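PDB 3OP7: aminotransferase class I and II from Streptococcus suis 89/1591, which probably catalyses the pyridoxal phosphate-dependent transfer of amino groups between amino acids and keto acids, as a class I/II aminotransferase of fold type I. Local coordinates for residues I134-G139 against D343-L348; I160-N165 against A169-T174; I287-I292 against Y300-V305; D321-L326 against L334-R339. One frame throughout, in Å; residues are numbered along the deposited sequence.

Overall arrangement
Interaction 2 belongs to the large domain, at the end of a central strand of its mixed sheet; interaction 3 packs helix 270-294 on the loop after strand 298-300, interaction 4 packs helix 319-330 on edge strand 335-336 of the small antiparallel sheet, and interaction 1 joins the two sheets. The cofactor is approached through Asn165, whose ND2 bonds to O3 of the pyridoxal phosphate-modified lysine at position 222 and whose OD1 meets Arg347 NH1 at 3.0 Å, tying interaction 2 to interaction 1. Arg347 N also lies 2.8 Å from Val335 O, linking interaction 1 to interaction 4 through neighbouring strands. Val170 touches Ala304 between interactions 2 and 3, whose centres lie about 17 Å apart.

Interaction 1: I134-G139 against D343-L348; sequences IEEENG and DGYVRL. With SO4 (sulfate ion), chain E; EDO (1,2-ethanediol), chain F.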
loop_
_atom_site.group_PDB
_atom_site.type_symbol
_atom_site.label_atom_id
_atom_site.label_comp_id
_atom_site.label_asym_id
_atom_site.label_seq_id
_atom_site.Cartn_x
_atom_site.Cartn_y
_atom_site.Cartn_z
ATOM N N ILE A 134 5.763 -28.131 2.023
ATOM C CA ILE A 134 7.143 -28.305 1.642
ATOM C C ILE A 134 7.689 -29.478 2.457
ATOM O O ILE A 134 7.223 -29.733 3.588
ATOM C CB ILE A 134 8.005 -27.038 1.807
ATOM C CG1 ILE A 134 8.116 -26.631 3.277
ATOM C CG2 ILE A 134 7.418 -25.846 0.930
ATOM C CD1 ILE A 134 8.821 -25.256 3.489
ATOM N N GLU A 135 8.651 -30.190 1.857
ATOM C CA GLU A 135 9.227 -31.376 2.433
ATOM C C GLU A 135 10.757 -31.300 2.537
ATOM O O GLU A 135 11.498 -31.322 1.539
ATOM C CB GLU A 135 8.793 -32.626 1.644
ATOM C CG GLU A 135 7.328 -33.007 1.977
ATOM C CD GLU A 135 6.681 -33.982 0.996
ATOM O OE1 GLU A 135 7.414 -34.631 0.233
ATOM O OE2 GLU A 135 5.425 -34.043 0.971
ATOM N N GLU A 136 11.207 -31.247 3.784
ATOM C CA GLU A 136 12.602 -31.047 4.053
ATOM C C GLU A 136 13.366 -32.202 3.436
ATOM O O GLU A 136 14.470 -32.001 2.955
ATOM C CB GLU A 136 12.871 -30.995 5.547
ATOM C CG GLU A 136 14.347 -30.716 5.871
ATOM C CD GLU A 136 14.715 -31.196 7.233
ATOM O OE1 GLU A 136 14.506 -32.398 7.456
ATOM O OE2 GLU A 136 15.173 -30.379 8.069
ATOM N N GLU A 137 12.755 -33.390 3.415
ATOM C CA GLU A 137 13.421 -34.595 2.871
ATOM C C GLU A 137 13.616 -34.488 1.366
ATOM O O GLU A 137 14.426 -35.232 0.810
ATOM C CB GLU A 137 12.646 -35.903 3.192
ATOM N N ASN A 138 12.848 -33.600 0.717
ATOM C CA ASN A 138 12.938 -33.374 -0.718
ATOM C C ASN A 138 13.425 -31.951 -1.058
ATOM O O ASN A 138 12.890 -31.311 -1.965
ATOM C CB ASN A 138 11.569 -33.662 -1.341
ATOM C CG ASN A 138 11.174 -35.142 -1.225
ATOM O OD1 ASN A 138 10.066 -35.479 -0.776
ATOM N ND2 ASN A 138 12.086 -36.023 -1.624
ATOM N N GLY A 139 14.453 -31.475 -0.354
ATOM C CA GLY A 139 15.051 -30.178 -0.675
ATOM C C GLY A 139 14.123 -29.000 -0.436
ATOM O O GLY A 139 14.245 -27.932 -1.076
ATOM N N ASP A 343 8.589 -25.603 13.939
ATOM C CA ASP A 343 9.462 -25.432 15.094
ATOM C C ASP A 343 10.671 -26.392 14.920
ATOM O O ASP A 343 10.626 -27.315 14.116
ATOM C CB ASP A 343 8.661 -25.700 16.386
ATOM C CG ASP A 343 9.218 -24.968 17.617
ATOM O OD1 ASP A 343 10.387 -24.522 17.586
ATOM O OD2 ASP A 343 8.491 -24.875 18.643
ATOM N N GLY A 344 11.748 -26.157 15.657
ATOM C CA GLY A 344 12.988 -26.895 15.474
ATOM C C GLY A 344 13.966 -26.219 14.532
ATOM O O GLY A 344 15.089 -26.722 14.368
ATOM N N TYR A 345 13.557 -25.066 13.962
ATOM C CA TYR A 345 14.341 -24.317 12.996
ATOM C C TYR A 345 14.306 -22.827 13.327
ATOM O O TYR A 345 13.361 -22.332 13.975
ATOM C CB TYR A 345 13.746 -24.477 11.579
ATOM C CG TYR A 345 13.692 -25.878 11.051
ATOM C CD1 TYR A 345 12.656 -26.725 11.403
ATOM C CD2 TYR A 345 14.668 -26.362 10.186
ATOM C CE1 TYR A 345 12.600 -28.030 10.910
ATOM C CE2 TYR A 345 14.636 -27.685 9.719
ATOM C CZ TYR A 345 13.588 -28.500 10.073
ATOM O OH TYR A 345 13.495 -29.820 9.620
ATOM N N VAL A 346 15.262 -22.087 12.776
ATOM C CA VAL A 346 15.260 -20.620 12.861
ATOM C C VAL A 346 15.494 -20.046 11.457
ATOM O O VAL A 346 16.215 -20.660 10.684
ATOM C CB VAL A 346 16.369 -20.141 13.832
ATOM C CG1 VAL A 346 16.089 -20.634 15.249
ATOM C CG2 VAL A 346 17.764 -20.628 13.382
ATOM N N ARG A 347 14.856 -18.922 11.111
ATOM C CA ARG A 347 15.184 -18.196 9.877
ATOM C C ARG A 347 16.379 -17.256 10.171
ATOM O O ARG A 347 16.331 -16.465 11.122
ATOM C CB ARG A 347 14.025 -17.408 9.336
ATOM C CG ARG A 347 14.303 -16.975 7.906
ATOM C CD ARG A 347 13.223 -16.145 7.402
ATOM N NE ARG A 347 13.275 -14.828 8.028
ATOM C CZ ARG A 347 12.419 -13.848 7.759
ATOM N NH1 ARG A 347 11.383 -14.041 6.918
ATOM N NH2 ARG A 347 12.583 -12.676 8.369
ATOM N N LEU A 348 17.443 -17.420 9.383
ATOM C CA LEU A 348 18.696 -16.670 9.506
ATOM C C LEU A 348 18.967 -15.880 8.199
ATOM O O LEU A 348 19.110 -16.484 7.133
ATOM C CB LEU A 348 19.813 -17.660 9.772
ATOM C CG LEU A 348 21.126 -17.041 10.261
ATOM C CD1 LEU A 348 21.882 -18.104 11.060
ATOM C CD2 LEU A 348 21.984 -16.446 9.141
HETATM S S SO4 E . 9.266 -33.182 6.021
HETATM O O1 SO4 E . 9.541 -31.717 5.968
HETATM O O2 SO4 E . 7.871 -33.461 5.686
HETATM O O3 SO4 E . 10.124 -33.975 5.114
HETATM O O4 SO4 E . 9.523 -33.621 7.401
HETATM C C1 EDO F . 16.788 -26.194 -4.862
HETATM O O1 EDO F . 16.809 -25.066 -3.960
HETATM C C2 EDO F . 15.810 -27.278 -4.391
HETATM O O2 EDO F . 16.124 -27.728 -3.058
#
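Glu136 and Tyr345 face each other with their CA atoms 11.3 Å apart, Glu136 in a short 3-10 turn that follows strand 128-135 and Tyr345 at the start of strand 345-348, so that two long side chains alone bridge the segments. Tyr345 brings its phenol to the carboxylate of Glu136, and OH donates to OE2; the modelled 2.4 Å is shorter than usual, and its exact length is doubtful. OE2 lies at the edge of the ring, near its plane, while the carboxylate is turned 72° against the ring. Glu136 reaches this position because CG stands anti to the backbone N (chi1 -177°) and the chain stays extended beyond it. The Tyr345 ring is flanked by Phe310, nearly parallel to it, and by Trp140, edge-to-face. On the same turn a sulfate, probably from the crystallisation liquor, is held by two consecutive backbone N-H groups: Glu136 N to its O1 at 2.8 Å, almost straight at 173°, and Glu137 N to its O3 at 3.2 Å. The turn itself is closed by Asn138 N bonding to Glu135 O at 2.8 Å. Farther along, Gly139 O accepts a bond from an ethanediol O2 at 2.7 Å. The contact joins the 3-10 turn after strand 128-135, next to the outermost strand of the large mixed sheet, to strand 345-348 of the small antiparallel sheet. The phenol donates to one carboxylate oxygen of Glu136, and Lys312, in a long, weak ion pair with OE1, probably adds slight stabilisation of the negative charge.

Interaction 2: I160-N165 against A169-T174; sequences INNANN and AVMDRT. With EDO (1,2-ethanediol), chain F; EDO (1,2-ethanediol), chain K.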
loop_
_atom_site.group_PDB
_atom_site.type_symbol
_atom_site.label_atom_id
_atom_site.label_comp_id
_atom_site.label_asym_id
_atom_site.label_seq_id
_atom_site.Cartn_x
_atom_site.Cartn_y
_atom_site.Cartn_z
ATOM N N ILE A 160 2.723 -19.776 -5.083
ATOM C CA ILE A 160 4.067 -20.181 -4.752
ATOM C C ILE A 160 4.962 -18.967 -4.506
ATOM O O ILE A 160 4.621 -17.845 -4.866
ATOM C CB ILE A 160 4.679 -21.036 -5.877
ATOM C CG1 ILE A 160 4.885 -20.229 -7.174
ATOM C CG2 ILE A 160 3.840 -22.325 -6.129
ATOM C CD1 ILE A 160 5.691 -21.074 -8.264
ATOM N N ASN A 161 6.128 -19.207 -3.912
ATOM C CA ASN A 161 7.098 -18.185 -3.590
ATOM C C ASN A 161 8.411 -18.846 -4.053
ATOM O O ASN A 161 8.827 -19.889 -3.546
ATOM C CB ASN A 161 7.006 -17.924 -2.086
ATOM C CG ASN A 161 7.911 -16.818 -1.553
ATOM O OD1 ASN A 161 8.164 -16.798 -0.326
ATOM N ND2 ASN A 161 8.346 -15.879 -2.401
ATOM N N ASN A 162 9.042 -18.256 -5.058
ATOM C CA ASN A 162 10.150 -18.888 -5.757
ATOM C C ASN A 162 11.268 -17.849 -5.989
ATOM O O ASN A 162 11.126 -16.982 -6.858
ATOM C CB ASN A 162 9.687 -19.456 -7.100
ATOM C CG ASN A 162 10.552 -20.636 -7.570
ATOM O OD1 ASN A 162 11.078 -21.435 -6.738
ATOM N ND2 ASN A 162 10.754 -20.737 -8.887
ATOM N N ALA A 163 12.390 -17.922 -5.255
ATOM C CA ALA A 163 12.634 -18.871 -4.144
ATOM C C ALA A 163 11.777 -18.658 -2.932
ATOM O O ALA A 163 11.228 -17.574 -2.761
ATOM C CB ALA A 163 14.118 -18.796 -3.740
ATOM N N ASN A 164 11.699 -19.647 -2.032
ATOM C CA ASN A 164 10.719 -19.574 -0.936
ATOM C C ASN A 164 11.272 -18.879 0.310
ATOM O O ASN A 164 12.421 -19.020 0.620
ATOM C CB ASN A 164 10.271 -20.991 -0.534
ATOM C CG ASN A 164 8.977 -20.977 0.313
ATOM O OD1 ASN A 164 8.193 -20.008 0.298
ATOM N ND2 ASN A 164 8.754 -22.043 1.052
ATOM N N ASN A 165 10.430 -18.137 1.016
ATOM C CA ASN A 165 10.719 -17.591 2.351
ATOM C C ASN A 165 9.967 -18.505 3.323
ATOM O O ASN A 165 8.722 -18.475 3.341
ATOM C CB ASN A 165 10.189 -16.143 2.411
ATOM C CG ASN A 165 10.501 -15.436 3.716
ATOM O OD1 ASN A 165 10.663 -16.043 4.737
ATOM N ND2 ASN A 165 10.512 -14.101 3.670
ATOM N N ALA A 169 14.825 -22.244 -0.935
ATOM C CA ALA A 169 14.839 -23.312 -1.953
ATOM C C ALA A 169 14.071 -22.860 -3.201
ATOM O O ALA A 169 13.131 -22.086 -3.095
ATOM C CB ALA A 169 14.181 -24.603 -1.397
ATOM N N VAL A 170 14.459 -23.360 -4.370
ATOM C CA VAL A 170 13.889 -22.880 -5.615
ATOM C C VAL A 170 13.367 -24.061 -6.470
ATOM O O VAL A 170 13.915 -25.146 -6.451
ATOM C CB VAL A 170 14.963 -21.986 -6.333
ATOM C CG1 VAL A 170 15.979 -22.877 -7.079
ATOM C CG2 VAL A 170 14.376 -20.943 -7.199
HETATM N N MSE A 171 12.249 -23.830 -7.142
HETATM C CA MSE A 171 11.770 -24.728 -8.193
HETATM C C MSE A 171 12.387 -24.349 -9.507
HETATM O O MSE A 171 12.166 -23.252 -10.010
HETATM C CB MSE A 171 10.257 -24.626 -8.351
HETATM C CG MSE A 171 9.467 -24.980 -7.113
HETATM SE SE MSE A 171 7.618 -24.319 -7.191
HETATM C CE MSE A 171 6.973 -25.206 -5.593
ATOM N N ASP A 172 13.074 -25.274 -10.123
ATOM C CA ASP A 172 13.678 -24.982 -11.413
ATOM C C ASP A 172 12.668 -25.152 -12.562
ATOM O O ASP A 172 11.484 -25.473 -12.352
ATOM C CB ASP A 172 14.964 -25.790 -11.613
ATOM C CG ASP A 172 14.741 -27.282 -11.729
ATOM O OD1 ASP A 172 13.604 -27.771 -11.848
ATOM O OD2 ASP A 172 15.749 -27.987 -11.721
ATOM N N ARG A 173 13.136 -24.940 -13.777
ATOM C CA ARG A 173 12.290 -25.045 -14.957
ATOM C C ARG A 173 11.592 -26.394 -15.073
ATOM O O ARG A 173 10.425 -26.432 -15.350
ATOM C CB ARG A 173 13.110 -24.826 -16.240
ATOM C CG ARG A 173 12.311 -25.032 -17.544
ATOM C CD ARG A 173 13.173 -24.749 -18.777
ATOM N NE ARG A 173 13.474 -23.319 -18.908
ATOM C CZ ARG A 173 12.684 -22.412 -19.485
ATOM N NH1 ARG A 173 11.494 -22.719 -19.971
ATOM N NH2 ARG A 173 13.103 -21.177 -19.576
ATOM N N THR A 174 12.323 -27.484 -14.906
ATOM C CA THR A 174 11.727 -28.829 -15.055
ATOM C C THR A 174 10.540 -29.002 -14.073
ATOM O O THR A 174 9.475 -29.503 -14.444
ATOM C CB THR A 174 12.759 -29.909 -14.819
ATOM O OG1 THR A 174 13.826 -29.740 -15.769
ATOM C CG2 THR A 174 12.164 -31.329 -15.008
HETATM C C1 EDO F . 16.788 -26.194 -4.862
HETATM O O1 EDO F . 16.809 -25.066 -3.960
HETATM C C2 EDO F . 15.810 -27.278 -4.391
HETATM O O2 EDO F . 16.124 -27.728 -3.058
HETATM C C1 EDO K . 13.411 -17.346 -20.308
HETATM O O1 EDO K . 12.455 -18.195 -20.966
HETATM C C2 EDO K . 13.904 -18.009 -19.023
HETATM O O2 EDO K . 14.223 -17.082 -17.967
#
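Asn162 lays its amide against the backbone of Met171, a selenomethionine here, and grips it twice: Met171 N donates to OD1 at 2.7 Å and ND2 donates to Met171 O at 3.1 Å. Both bonds are nearly straight, at 167°, and each acceptor is met in its carbonyl plane on a lone pair, so the pair fixes the rotation of the amide. CG anti to the backbone N (chi1 -154°) carries the group across. Two residues on, past the cis peptide before Ala163, Asn164 N bonds to Ala169 O at 3.0 Å. The segments thus close the turn between strand 157-161 and helix 173-184 in a beta-alpha-beta unit of the large domain, with Asp172 as N-cap of the helix, bonding to Tyr175 N. On the buried side the packing is apolar: Ile160 CD1 meets the selenium of Met171 at 3.9 Å, with Trp132 and Leu176 beside them. Val170 CG2 packs at 3.4 Å on Asn162 OD1 but stays 4.1 Å from Ala163 CB. The side of Ala169 and Val170 N is looser and partly exposed; there Val170 N donates at 2.9 Å to O1 of an ethanediol molecule.

Interaction 3: I287-I292 against Y300-V305; sequences ILDQWI and YIRPAV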
loop_
_atom_site.group_PDB
_atom_site.type_symbol
_atom_site.label_atom_id
_atom_site.label_comp_id
_atom_site.label_asym_id
_atom_site.label_seq_id
_atom_site.Cartn_x
_atom_site.Cartn_y
_atom_site.Cartn_z
ATOM N N ILE A 287 30.711 -18.099 4.459
ATOM C CA ILE A 287 30.922 -17.964 5.900
ATOM C C ILE A 287 29.893 -18.803 6.674
ATOM O O ILE A 287 30.258 -19.547 7.616
ATOM C CB ILE A 287 30.855 -16.478 6.311
ATOM C CG1 ILE A 287 32.107 -15.749 5.826
ATOM C CG2 ILE A 287 30.725 -16.311 7.819
ATOM C CD1 ILE A 287 31.985 -14.252 5.962
ATOM N N LEU A 288 28.626 -18.687 6.270
ATOM C CA LEU A 288 27.538 -19.474 6.837
ATOM C C LEU A 288 27.772 -20.976 6.661
ATOM O O LEU A 288 27.610 -21.739 7.636
ATOM C CB LEU A 288 26.195 -19.083 6.210
ATOM C CG LEU A 288 24.943 -19.715 6.817
ATOM C CD1 LEU A 288 24.830 -19.369 8.313
ATOM C CD2 LEU A 288 23.733 -19.248 6.003
ATOM N N ASP A 289 28.155 -21.391 5.446
ATOM C CA ASP A 289 28.448 -22.819 5.152
ATOM C C ASP A 289 29.509 -23.413 6.038
ATOM O O ASP A 289 29.326 -24.510 6.556
ATOM C CB ASP A 289 28.852 -23.031 3.683
ATOM C CG ASP A 289 27.642 -22.993 2.717
ATOM O OD1 ASP A 289 26.513 -23.377 3.119
ATOM O OD2 ASP A 289 27.829 -22.566 1.555
ATOM N N GLN A 290 30.624 -22.695 6.165
ATOM C CA GLN A 290 31.749 -23.095 7.034
ATOM C C GLN A 290 31.275 -23.259 8.485
ATOM O O GLN A 290 31.563 -24.275 9.142
ATOM C CB GLN A 290 32.850 -22.022 6.938
ATOM C CG GLN A 290 34.199 -22.378 7.618
ATOM C CD GLN A 290 35.151 -21.182 7.674
ATOM O OE1 GLN A 290 34.729 -20.011 7.586
ATOM N NE2 GLN A 290 36.430 -21.461 7.829
ATOM N N TRP A 291 30.552 -22.253 8.975
ATOM C CA TRP A 291 29.971 -22.268 10.323
ATOM C C TRP A 291 29.011 -23.454 10.564
ATOM O O TRP A 291 29.109 -24.159 11.573
ATOM C CB TRP A 291 29.248 -20.950 10.580
ATOM C CG TRP A 291 28.824 -20.810 11.985
ATOM C CD1 TRP A 291 29.606 -20.451 13.044
ATOM C CD2 TRP A 291 27.528 -21.083 12.509
ATOM N NE1 TRP A 291 28.857 -20.442 14.195
ATOM C CE2 TRP A 291 27.582 -20.841 13.897
ATOM C CE3 TRP A 291 26.321 -21.479 11.935
ATOM C CZ2 TRP A 291 26.465 -20.987 14.727
ATOM C CZ3 TRP A 291 25.199 -21.615 12.754
ATOM C CH2 TRP A 291 25.292 -21.379 14.142
ATOM N N ILE A 292 28.087 -23.678 9.629
ATOM C CA ILE A 292 27.162 -24.811 9.719
ATOM C C ILE A 292 27.930 -26.136 9.840
ATOM O O ILE A 292 27.589 -26.981 10.671
ATOM C CB ILE A 292 26.213 -24.919 8.498
ATOM C CG1 ILE A 292 25.297 -23.696 8.377
ATOM C CG2 ILE A 292 25.377 -26.196 8.603
ATOM C CD1 ILE A 292 23.902 -23.856 8.942
ATOM N N TYR A 300 21.568 -27.618 7.821
ATOM C CA TYR A 300 20.507 -27.064 6.950
ATOM C C TYR A 300 20.542 -27.589 5.516
ATOM O O TYR A 300 21.501 -28.295 5.129
ATOM C CB TYR A 300 20.529 -25.535 7.003
ATOM C CG TYR A 300 21.525 -24.761 6.154
ATOM C CD1 TYR A 300 22.709 -25.322 5.677
ATOM C CD2 TYR A 300 21.339 -23.420 5.945
ATOM C CE1 TYR A 300 23.641 -24.544 4.946
ATOM C CE2 TYR A 300 22.251 -22.650 5.210
ATOM C CZ TYR A 300 23.390 -23.210 4.715
ATOM O OH TYR A 300 24.297 -22.444 4.002
ATOM N N ILE A 301 19.480 -27.242 4.768
ATOM C CA ILE A 301 19.466 -27.385 3.306
ATOM C C ILE A 301 19.861 -26.031 2.744
ATOM O O ILE A 301 19.076 -25.060 2.823
ATOM C CB ILE A 301 18.094 -27.785 2.734
ATOM C CG1 ILE A 301 17.584 -29.094 3.383
ATOM C CG2 ILE A 301 18.214 -27.970 1.224
ATOM C CD1 ILE A 301 18.365 -30.273 2.986
ATOM N N ARG A 302 21.094 -25.977 2.230
ATOM C CA ARG A 302 21.664 -24.731 1.700
ATOM C C ARG A 302 20.724 -24.072 0.698
ATOM O O ARG A 302 20.327 -24.714 -0.269
ATOM C CB ARG A 302 23.020 -25.038 1.034
ATOM C CG ARG A 302 23.820 -23.837 0.547
ATOM C CD ARG A 302 25.010 -24.328 -0.234
ATOM N NE ARG A 302 25.976 -23.299 -0.608
ATOM C CZ ARG A 302 26.070 -22.695 -1.797
ATOM N NH1 ARG A 302 25.210 -22.933 -2.771
ATOM N NH2 ARG A 302 27.048 -21.812 -2.010
ATOM N N PRO A 303 20.393 -22.788 0.920
ATOM C CA PRO A 303 19.487 -22.044 0.026
ATOM C C PRO A 303 20.091 -21.900 -1.366
ATOM O O PRO A 303 21.294 -22.042 -1.537
ATOM C CB PRO A 303 19.355 -20.704 0.709
ATOM C CG PRO A 303 20.634 -20.540 1.465
ATOM C CD PRO A 303 20.930 -21.907 1.974
ATOM N N ALA A 304 19.265 -21.605 -2.351
ATOM C CA ALA A 304 19.744 -21.504 -3.719
ATOM C C ALA A 304 20.381 -20.097 -3.952
ATOM O O ALA A 304 20.007 -19.411 -4.882
ATOM C CB ALA A 304 18.553 -21.736 -4.701
ATOM N N VAL A 305 21.391 -19.745 -3.141
ATOM C CA VAL A 305 22.116 -18.462 -3.239
ATOM C C VAL A 305 21.091 -17.321 -3.319
ATOM O O VAL A 305 21.074 -16.514 -4.252
ATOM C CB VAL A 305 23.161 -18.448 -4.403
ATOM C CG1 VAL A 305 24.199 -17.340 -4.179
ATOM C CG2 VAL A 305 23.903 -19.823 -4.560
HETATM O O HOH W 1 29.466 -21.366 -0.112
#
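This contact is a polar and aromatic seam between helix 270-294 and the loop that leaves strand 298-300, at the surface of the C-terminal part of the chain. Asp289 is its hub: OD1 takes the Tyr300 hydroxyl, while OD2 accepts from both Arg302 NE and a water. Tyr300 OH donates to OD1 at 2.6 Å; the hydroxyl stands above the carboxylate plane, and OD1 sits at the edge of the ring. Arg302 NE donates to OD2 at 2.9 Å in a salt bridge that is almost straight (175°) and enters on the syn side, the guanidinium lying nearly coplanar with the carboxylate. The water completes the link by accepting from Arg302 NH2 at 3.1 Å. The extended arginine chain, with CG anti to the backbone N (chi1 -174°), lets NE reach across. The Tyr300 ring is sandwiched: Ile292 CD1 lies over the centre of one face in a CH-pi contact, 3.8 Å from the centroid, and Arg302 CA lies over the opposite face, toward the rim. Leu288 CD2 adds an apolar touch to Tyr300 CE2 at 3.8 Å. Around them, Leu288 and Ile292 also pack on strand 309-313, Tyr300 reaches Ser309, Val311 and Leu285, and Trp291 turns toward helix 354-368.

Interaction 4: D321-L326 against L334-R339; sequences DFCLQL and LVPGNR
Cys323 on helix 319-330 and Pro336 on strand 335-336, the edge strand of the small antiparallel sheet, form the closest CA pair of the two segments, 6.2 Å apart. Cys323 SG, anti to the carbonyl carbon (chi1 -70°), touches both Leu334, just ahead of the strand, and Pro336 on it, lying 3.8 Å from Pro336 CB and 3.9 Å from Leu334 CB. One helical turn further, Leu326 CD2 meets Leu334 CD1 at 3.6 Å, the two branched ends crossing at a slant. A water ties the backbones together, donating to Cys323 O at 2.7 Å and accepting from Leu334 N at 3.2 Å, a link that gives this N-H, just before the strand, a partner without a direct bond. Val346 of strand 345-348 closes in on Cys323 and Leu334, Leu364 and Phe367 on helix 354-368 border Leu326, and Trp12 packs on Pro336. The helix thereby covers a face of the sheet, in the small domain of the aminotransferase fold. Across the contact no side chain offers a polar bond: a sulfur and aliphatic carbons make up the interface, so it is held by close apolar packing, and the water is its polar bridge.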
loop_
_atom_site.group_PDB
_atom_site.type_symbol
_atom_site.label_atom_id
_atom_site.label_comp_id
_atom_site.label_asym_id
_atom_site.label_seq_id
_atom_site.Cartn_x
_atom_site.Cartn_y
_atom_site.Cartn_z
ATOM N N ASP A 321 11.309 -19.845 22.570
ATOM C CA ASP A 321 12.022 -19.691 23.827
ATOM C C ASP A 321 13.555 -19.589 23.573
ATOM O O ASP A 321 14.256 -18.767 24.196
ATOM C CB ASP A 321 11.754 -20.883 24.753
ATOM C CG ASP A 321 10.281 -21.002 25.221
ATOM O OD1 ASP A 321 9.437 -20.129 24.957
ATOM O OD2 ASP A 321 9.985 -22.004 25.911
ATOM N N PHE A 322 14.070 -20.427 22.669
ATOM C CA PHE A 322 15.501 -20.440 22.342
ATOM C C PHE A 322 15.932 -19.074 21.821
ATOM O O PHE A 322 16.932 -18.505 22.254
ATOM C CB PHE A 322 15.750 -21.490 21.276
ATOM C CG PHE A 322 17.177 -21.603 20.823
ATOM C CD1 PHE A 322 17.659 -20.814 19.789
ATOM C CD2 PHE A 322 18.008 -22.554 21.370
ATOM C CE1 PHE A 322 18.962 -20.951 19.339
ATOM C CE2 PHE A 322 19.323 -22.697 20.930
ATOM C CZ PHE A 322 19.796 -21.904 19.920
ATOM N N CYS A 323 15.181 -18.557 20.865
ATOM C CA CYS A 323 15.504 -17.254 20.304
ATOM C C CYS A 323 15.326 -16.079 21.282
ATOM O O CYS A 323 16.080 -15.107 21.210
ATOM C CB CYS A 323 14.685 -16.996 19.044
ATOM S SG CYS A 323 15.197 -18.044 17.627
ATOM N N LEU A 324 14.322 -16.151 22.163
ATOM C CA LEU A 324 14.137 -15.131 23.209
ATOM C C LEU A 324 15.338 -15.121 24.154
ATOM O O LEU A 324 15.859 -14.067 24.519
ATOM C CB LEU A 324 12.859 -15.383 24.023
ATOM C CG LEU A 324 11.487 -15.121 23.364
ATOM C CD1 LEU A 324 10.373 -15.820 24.195
ATOM C CD2 LEU A 324 11.231 -13.623 23.217
ATOM N N GLN A 325 15.762 -16.310 24.556
ATOM C CA GLN A 325 16.923 -16.444 25.432
ATOM C C GLN A 325 18.210 -15.983 24.771
ATOM O O GLN A 325 18.998 -15.287 25.396
ATOM C CB GLN A 325 17.084 -17.883 25.875
ATOM C CG GLN A 325 16.049 -18.334 26.856
ATOM C CD GLN A 325 16.359 -19.728 27.403
ATOM O OE1 GLN A 325 15.446 -20.497 27.727
ATOM N NE2 GLN A 325 17.648 -20.063 27.484
ATOM N N LEU A 326 18.429 -16.384 23.523
ATOM C CA LEU A 326 19.595 -15.927 22.752
ATOM C C LEU A 326 19.614 -14.396 22.642
ATOM O O LEU A 326 20.661 -13.741 22.816
ATOM C CB LEU A 326 19.567 -16.538 21.352
ATOM C CG LEU A 326 20.597 -16.027 20.347
ATOM C CD1 LEU A 326 22.004 -16.521 20.725
ATOM C CD2 LEU A 326 20.180 -16.411 18.937
ATOM N N LEU A 334 17.180 -13.667 15.673
ATOM C CA LEU A 334 16.785 -14.583 14.617
ATOM C C LEU A 334 15.262 -14.532 14.583
ATOM O O LEU A 334 14.647 -13.871 15.453
ATOM C CB LEU A 334 17.234 -16.016 14.990
ATOM C CG LEU A 334 18.745 -16.296 14.984
ATOM C CD1 LEU A 334 19.059 -17.607 15.700
ATOM C CD2 LEU A 334 19.217 -16.364 13.554
ATOM N N VAL A 335 14.645 -15.235 13.633
ATOM C CA VAL A 335 13.185 -15.450 13.663
ATOM C C VAL A 335 12.942 -16.934 13.933
ATOM O O VAL A 335 13.413 -17.777 13.173
ATOM C CB VAL A 335 12.469 -14.995 12.411
ATOM C CG1 VAL A 335 10.905 -15.182 12.594
ATOM C CG2 VAL A 335 12.828 -13.518 12.118
ATOM N N PRO A 336 12.245 -17.256 15.035
ATOM C CA PRO A 336 12.104 -18.681 15.350
ATOM C C PRO A 336 11.117 -19.387 14.440
ATOM O O PRO A 336 10.159 -18.751 13.941
ATOM C CB PRO A 336 11.570 -18.682 16.788
ATOM C CG PRO A 336 10.847 -17.400 16.930
ATOM C CD PRO A 336 11.609 -16.410 16.059
ATOM N N GLY A 337 11.346 -20.693 14.253
ATOM C CA GLY A 337 10.648 -21.473 13.247
ATOM C C GLY A 337 9.153 -21.643 13.447
ATOM O O GLY A 337 8.438 -21.827 12.472
ATOM N N ASN A 338 8.691 -21.593 14.692
ATOM C CA ASN A 338 7.256 -21.657 14.988
ATOM C C ASN A 338 6.478 -20.519 14.347
ATOM O O ASN A 338 5.275 -20.645 14.137
ATOM C CB ASN A 338 7.012 -21.657 16.501
ATOM C CG ASN A 338 7.518 -20.385 17.147
ATOM O OD1 ASN A 338 8.693 -20.075 17.021
ATOM N ND2 ASN A 338 6.639 -19.640 17.808
ATOM N N ARG A 339 7.142 -19.407 14.030
ATOM C CA ARG A 339 6.484 -18.302 13.315
ATOM C C ARG A 339 6.172 -18.658 11.847
ATOM O O ARG A 339 5.424 -17.908 11.174
ATOM C CB ARG A 339 7.320 -17.019 13.384
ATOM C CG ARG A 339 7.606 -16.495 14.804
ATOM C CD ARG A 339 6.317 -16.143 15.515
ATOM N NE ARG A 339 6.428 -15.670 16.897
ATOM C CZ ARG A 339 5.891 -14.548 17.364
ATOM N NH1 ARG A 339 5.231 -13.708 16.547
ATOM N NH2 ARG A 339 5.992 -14.269 18.651
HETATM O O HOH W 2 16.949 -14.316 18.754
#